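Local structure of FOKI restriction endonuclease (Planomicrobium okeanokoites, 2FOK) at residues V26-S31 against V134-S139; F119-N124 against S128-D133. The protein cuts double-stranded DNA as a type IIS restriction endonuclease, with separate regions for recognising DNA and, with metal ions, cleaving it. All blocks are in the same frame, centred on the assembly; numbering follows the deposited sequence.

Contact 1. Residues V26-S31 against V134-S139; sequences VFDRNS and VGLAYS
Asp28 and Ser139 make the one hydrogen bond between loop 26-31 and helix segment 134-139. Ser139 OG donates to Asp28 OD2 at 2.9 Å. It reaches that oxygen on the anti side, 34° out of the carboxylate plane. CG of Asp28 and OG of Ser139 each stand anti to their backbone N (chi1 171° and -171°), which brings the carboxylate and the hydroxyl together. The same OD2 forms a salt bridge with Lys140, next along the chain. Lys140 NZ also bonds to the backbone O of Leu136.

The other carboxylate oxygen serves the loop itself. Asn30 N donates to Asp28 OD1 at 2.7 Å, nearly in line with the C-O bond, which makes an Asx turn. A type I beta turn runs over Asp28 to Ser31. Ser31 is the N-cap residue of helix 32-45, and its OG bonds to Gln25 O.

Van der Waals contact is slight. Leu136 CD2 lies against the carboxylate, 3.7 Å from Asp28 OD2. Ser31 CB comes to 4.0 Å from Ser139 OG.

The contact thus ties the loop between helices 17-24 and 32-45 to helix 133-140, within the first recognition subdomain. Asp28 is buried and both its oxygens have partners. With Lys140 beside it, the carboxylate is likely to stay ionised, and bonds at both oxygens restrain its rotation.

Contact 2. Residues F119-N124 against S128-D133; sequences FIEYIN and SFVITD
Ser128 O accepts from Ile123 N at 2.7 Å, the shortest hydrogen bond between these strands. The N-H points almost straight at it, at 175°. Strands 120-123 and 128-131 form an antiparallel beta hairpin in the first recognition subdomain, whose family belongs to the helix-turn-helix clan. Glu121 and Val130 are a hydrogen-bonded pair, with N-to-O bonds of 2.8 Å from Glu121 N to Val130 O and 3.1 Å from Val130 N to Glu121 O. Past the strand ends, Thr132 N donates to Phe119 O.

Tyr122 and Phe129 share one face of the hairpin. Tyr122 CD1 sits over one face of the Phe129 ring, 3.5 Å from Phe129 CZ. The ring planes are tilted by 52°, so the pair is oblique. Ile120 CD1 meets the same ring at Phe129 CD2, 3.8 Å away. Leu111 of helix 104-116 also packs on Phe129. With an alanine in place of Phe129, Tyr122 CD1 and Ile120 CD1 would probably lose the ring they pack on, and a gap is likely to open toward Leu111.

The other face carries Glu121, Ile123 and Val130. Glu121 CG stands between its backbone N and carbonyl carbon (chi1 61°), and the chain passes obliquely across Val130; the very short approach of its carboxylate is doubtful. Ile123 CD1 packs 4.0 Å from Val130 CG2, the two side chains crossing at about a right angle.

Both contacts lie in the first recognition subdomain, and their centres are about 12 Å apart. Contact 2 joins strands that are neighbours in sequence; contact 1 brings together parts about a hundred residues apart. Both are partly buried. Contact 2 is the broader, with 562 Å² buried against 146 Å². It rests on backbone hydrogen bonds; the face of Tyr122 and Phe129 packs against helix 104-116, while Glu121, Ile123 and Val130 stay partly exposed. Contact 1 relies on a buried carboxylate. Segment 128-133 runs straight on into 134-139. The contacts also touch: Phe27 CB packs 3.6 Å from Ile131 CB, and the rings of Tyr138 and Phe119 stack.

Contact 1. Residues V26-S31 against V134-S139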
loop_
_atom_site.group_PDB
_atom_site.type_symbol
_atom_site.label_atom_id
_atom_site.label_comp_id
_atom_site.label_asym_id
_atom_site.label_seq_id
_atom_site.Cartn_x
_atom_site.Cartn_y
_atom_site.Cartn_z
ATOM N N VAL A 26 25.193 -14.885 8.525
ATOM C CA VAL A 26 26.079 -13.932 9.181
ATOM C C VAL A 26 25.787 -13.887 10.679
ATOM O O VAL A 26 26.602 -13.418 11.474
ATOM C CB VAL A 26 25.907 -12.534 8.513
ATOM C CG1 VAL A 26 25.849 -11.427 9.549
ATOM C CG2 VAL A 26 27.041 -12.309 7.515
ATOM N N PHE A 27 24.621 -14.392 11.065
ATOM C CA PHE A 27 24.255 -14.431 12.480
ATOM C C PHE A 27 24.638 -15.798 13.062
ATOM O O PHE A 27 24.454 -16.050 14.249
ATOM C CB PHE A 27 22.748 -14.215 12.652
ATOM C CG PHE A 27 22.258 -12.891 12.154
ATOM C CD1 PHE A 27 22.183 -12.634 10.790
ATOM C CD2 PHE A 27 21.784 -11.933 13.044
ATOM C CE1 PHE A 27 21.636 -11.456 10.315
ATOM C CE2 PHE A 27 21.235 -10.748 12.583
ATOM C CZ PHE A 27 21.157 -10.508 11.215
ATOM N N ASP A 28 25.159 -16.671 12.200
ATOM C CA ASP A 28 25.589 -18.023 12.574
ATOM C C ASP A 28 27.117 -18.036 12.665
ATOM O O ASP A 28 27.794 -17.956 11.656
ATOM C CB ASP A 28 25.109 -19.023 11.513
ATOM C CG ASP A 28 25.687 -20.413 11.707
ATOM O OD1 ASP A 28 26.731 -20.543 12.371
ATOM O OD2 ASP A 28 25.094 -21.383 11.188
ATOM N N ARG A 29 27.642 -18.155 13.881
ATOM C CA ARG A 29 29.081 -18.138 14.141
ATOM C C ARG A 29 29.923 -19.205 13.456
ATOM O O ARG A 29 31.118 -19.002 13.228
ATOM C CB ARG A 29 29.335 -18.195 15.651
ATOM C CG ARG A 29 28.818 -19.461 16.329
ATOM C CD ARG A 29 29.368 -19.591 17.757
ATOM N NE ARG A 29 28.641 -20.579 18.557
ATOM C CZ ARG A 29 27.908 -20.284 19.629
ATOM N NH1 ARG A 29 27.797 -19.027 20.042
ATOM N NH2 ARG A 29 27.285 -21.248 20.295
ATOM N N ASN A 30 29.307 -20.331 13.115
ATOM C CA ASN A 30 30.030 -21.420 12.473
ATOM C C ASN A 30 29.776 -21.565 10.976
ATOM O O ASN A 30 29.820 -22.677 10.444
ATOM C CB ASN A 30 29.701 -22.733 13.178
ATOM C CG ASN A 30 30.155 -22.742 14.623
ATOM O OD1 ASN A 30 31.306 -22.410 14.923
ATOM N ND2 ASN A 30 29.255 -23.117 15.531
ATOM N N SER A 31 29.502 -20.461 10.288
ATOM C CA SER A 31 29.275 -20.532 8.849
ATOM C C SER A 31 30.457 -19.893 8.134
ATOM O O SER A 31 31.205 -19.123 8.737
ATOM C CB SER A 31 27.977 -19.816 8.458
ATOM O OG SER A 31 27.988 -18.470 8.887
ATOM N N VAL A 134 15.045 -21.904 13.272
ATOM C CA VAL A 134 14.945 -22.230 11.856
ATOM C C VAL A 134 15.972 -21.503 11.003
ATOM O O VAL A 134 16.273 -21.929 9.888
ATOM C CB VAL A 134 13.540 -21.940 11.328
ATOM C CG1 VAL A 134 12.583 -23.013 11.834
ATOM C CG2 VAL A 134 13.082 -20.566 11.784
ATOM N N GLY A 135 16.518 -20.415 11.534
ATOM C CA GLY A 135 17.526 -19.665 10.807
ATOM C C GLY A 135 18.840 -20.423 10.693
ATOM O O GLY A 135 19.481 -20.429 9.638
ATOM N N LEU A 136 19.248 -21.068 11.784
ATOM C CA LEU A 136 20.491 -21.829 11.796
ATOM C C LEU A 136 20.381 -23.021 10.843
ATOM O O LEU A 136 21.328 -23.340 10.117
ATOM C CB LEU A 136 20.799 -22.298 13.221
ATOM C CG LEU A 136 21.291 -21.171 14.138
ATOM C CD1 LEU A 136 20.846 -21.428 15.571
ATOM C CD2 LEU A 136 22.797 -21.077 14.055
ATOM N N ALA A 137 19.213 -23.657 10.834
ATOM C CA ALA A 137 18.962 -24.802 9.964
ATOM C C ALA A 137 18.978 -24.330 8.520
ATOM O O ALA A 137 19.379 -25.062 7.616
ATOM C CB ALA A 137 17.606 -25.431 10.293
ATOM N N TYR A 138 18.510 -23.107 8.302
ATOM C CA TYR A 138 18.510 -22.536 6.963
ATOM C C TYR A 138 19.981 -22.295 6.604
ATOM O O TYR A 138 20.419 -22.569 5.488
ATOM C CB TYR A 138 17.733 -21.213 6.961
ATOM C CG TYR A 138 17.684 -20.511 5.624
ATOM C CD1 TYR A 138 17.480 -21.223 4.443
ATOM C CD2 TYR A 138 17.853 -19.130 5.538
ATOM C CE1 TYR A 138 17.446 -20.574 3.206
ATOM C CE2 TYR A 138 17.822 -18.471 4.309
ATOM C CZ TYR A 138 17.617 -19.201 3.146
ATOM O OH TYR A 138 17.592 -18.556 1.926
ATOM N N SER A 139 20.732 -21.812 7.589
ATOM C CA SER A 139 22.154 -21.501 7.448
ATOM C C SER A 139 23.020 -22.681 7.015
ATOM O O SER A 139 23.789 -22.556 6.068
ATOM C CB SER A 139 22.690 -20.931 8.773
ATOM O OG SER A 139 24.007 -20.418 8.643
#

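Contact 2. Residues F119-N124 against S128-D133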
loop_
_atom_site.group_PDB
_atom_site.type_symbol
_atom_site.label_atom_id
_atom_site.label_comp_id
_atom_site.label_asym_id
_atom_site.label_seq_id
_atom_site.Cartn_x
_atom_site.Cartn_y
_atom_site.Cartn_z
ATOM N N PHE A 119 13.874 -15.974 10.278
ATOM C CA PHE A 119 15.233 -16.500 10.392
ATOM C C PHE A 119 16.054 -15.743 11.432
ATOM O O PHE A 119 17.108 -16.213 11.874
ATOM C CB PHE A 119 15.929 -16.462 9.038
ATOM C CG PHE A 119 15.300 -17.370 8.009
ATOM C CD1 PHE A 119 14.921 -18.662 8.347
ATOM C CD2 PHE A 119 15.097 -16.928 6.706
ATOM C CE1 PHE A 119 14.350 -19.499 7.412
ATOM C CE2 PHE A 119 14.529 -17.758 5.760
ATOM C CZ PHE A 119 14.152 -19.047 6.108
ATOM N N ILE A 120 15.567 -14.565 11.807
ATOM C CA ILE A 120 16.204 -13.751 12.834
ATOM C C ILE A 120 15.056 -13.125 13.619
ATOM O O ILE A 120 13.967 -12.926 13.084
ATOM C CB ILE A 120 17.131 -12.641 12.237
ATOM C CG1 ILE A 120 16.310 -11.546 11.561
ATOM C CG2 ILE A 120 18.125 -13.263 11.245
ATOM C CD1 ILE A 120 17.168 -10.515 10.810
ATOM N N GLU A 121 15.281 -12.852 14.898
ATOM C CA GLU A 121 14.241 -12.258 15.732
ATOM C C GLU A 121 14.717 -10.904 16.221
ATOM O O GLU A 121 15.911 -10.704 16.397
ATOM C CB GLU A 121 13.933 -13.171 16.926
ATOM C CG GLU A 121 15.121 -13.408 17.845
ATOM C CD GLU A 121 15.000 -14.696 18.659
ATOM O OE1 GLU A 121 14.010 -15.439 18.474
ATOM O OE2 GLU A 121 15.897 -14.968 19.490
ATOM N N TYR A 122 13.773 -9.991 16.441
ATOM C CA TYR A 122 14.057 -8.626 16.898
ATOM C C TYR A 122 13.768 -8.478 18.387
ATOM O O TYR A 122 12.700 -8.860 18.861
ATOM C CB TYR A 122 13.186 -7.628 16.118
ATOM C CG TYR A 122 13.347 -6.172 16.527
ATOM C CD1 TYR A 122 14.563 -5.518 16.354
ATOM C CD2 TYR A 122 12.283 -5.450 17.083
ATOM C CE1 TYR A 122 14.730 -4.181 16.717
ATOM C CE2 TYR A 122 12.435 -4.099 17.458
ATOM C CZ TYR A 122 13.666 -3.474 17.266
ATOM O OH TYR A 122 13.853 -2.141 17.589
ATOM N N ILE A 123 14.720 -7.906 19.117
ATOM C CA ILE A 123 14.570 -7.690 20.549
ATOM C C ILE A 123 14.286 -6.219 20.797
ATOM O O ILE A 123 15.208 -5.400 20.829
ATOM C CB ILE A 123 15.848 -8.081 21.326
ATOM C CG1 ILE A 123 16.046 -9.592 21.261
ATOM C CG2 ILE A 123 15.734 -7.645 22.787
ATOM C CD1 ILE A 123 17.036 -10.025 20.217
ATOM N N ASN A 124 13.011 -5.893 20.972
ATOM C CA ASN A 124 12.588 -4.515 21.218
ATOM C C ASN A 124 13.358 -3.925 22.390
ATOM O O ASN A 124 13.786 -4.657 23.274
ATOM C CB ASN A 124 11.090 -4.470 21.538
ATOM C CG ASN A 124 10.231 -4.340 20.302
ATOM O OD1 ASN A 124 9.911 -3.235 19.872
ATOM N ND2 ASN A 124 9.848 -5.470 19.723
ATOM N N SER A 128 17.934 -4.710 18.657
ATOM C CA SER A 128 18.849 -5.726 18.151
ATOM C C SER A 128 18.196 -6.997 17.617
ATOM O O SER A 128 17.021 -7.254 17.854
ATOM C CB SER A 128 19.837 -6.103 19.260
ATOM O OG SER A 128 20.539 -4.961 19.708
ATOM N N PHE A 129 18.983 -7.789 16.894
ATOM C CA PHE A 129 18.518 -9.048 16.326
ATOM C C PHE A 129 19.491 -10.190 16.641
ATOM O O PHE A 129 20.683 -9.965 16.901
ATOM C CB PHE A 129 18.409 -8.979 14.789
ATOM C CG PHE A 129 17.566 -7.848 14.266
ATOM C CD1 PHE A 129 17.997 -6.533 14.367
ATOM C CD2 PHE A 129 16.371 -8.111 13.605
ATOM C CE1 PHE A 129 17.265 -5.497 13.819
ATOM C CE2 PHE A 129 15.624 -7.078 13.047
ATOM C CZ PHE A 129 16.075 -5.765 13.155
ATOM N N VAL A 130 18.959 -11.413 16.598
ATOM C CA VAL A 130 19.739 -12.630 16.784
ATOM C C VAL A 130 19.109 -13.662 15.845
ATOM O O VAL A 130 17.969 -13.517 15.429
ATOM C CB VAL A 130 19.691 -13.178 18.240
ATOM C CG1 VAL A 130 20.355 -12.195 19.198
ATOM C CG2 VAL A 130 18.251 -13.461 18.646
ATOM N N ILE A 131 19.863 -14.691 15.500
ATOM C CA ILE A 131 19.367 -15.733 14.622
ATOM C C ILE A 131 18.386 -16.582 15.435
ATOM O O ILE A 131 18.373 -16.501 16.667
ATOM C CB ILE A 131 20.548 -16.596 14.111
ATOM C CG1 ILE A 131 20.146 -17.363 12.857
ATOM C CG2 ILE A 131 21.021 -17.545 15.209
ATOM C CD1 ILE A 131 21.324 -18.053 12.147
ATOM N N THR A 132 17.552 -17.368 14.758
ATOM C CA THR A 132 16.600 -18.222 15.455
ATOM C C THR A 132 16.904 -19.684 15.206
ATOM O O THR A 132 17.931 -20.046 14.630
ATOM C CB THR A 132 15.131 -17.987 15.003
ATOM O OG1 THR A 132 14.998 -18.345 13.626
ATOM C CG2 THR A 132 14.711 -16.539 15.209
ATOM N N ASP A 133 15.972 -20.516 15.646
ATOM C CA ASP A 133 16.047 -21.961 15.497
ATOM C C ASP A 133 16.057 -22.352 14.010
ATOM O O ASP A 133 16.960 -23.052 13.542
ATOM C CB ASP A 133 14.828 -22.576 16.181
ATOM C CG ASP A 133 13.579 -21.718 16.002
ATOM O OD1 ASP A 133 12.992 -21.736 14.894
ATOM O OD2 ASP A 133 13.194 -21.013 16.964
#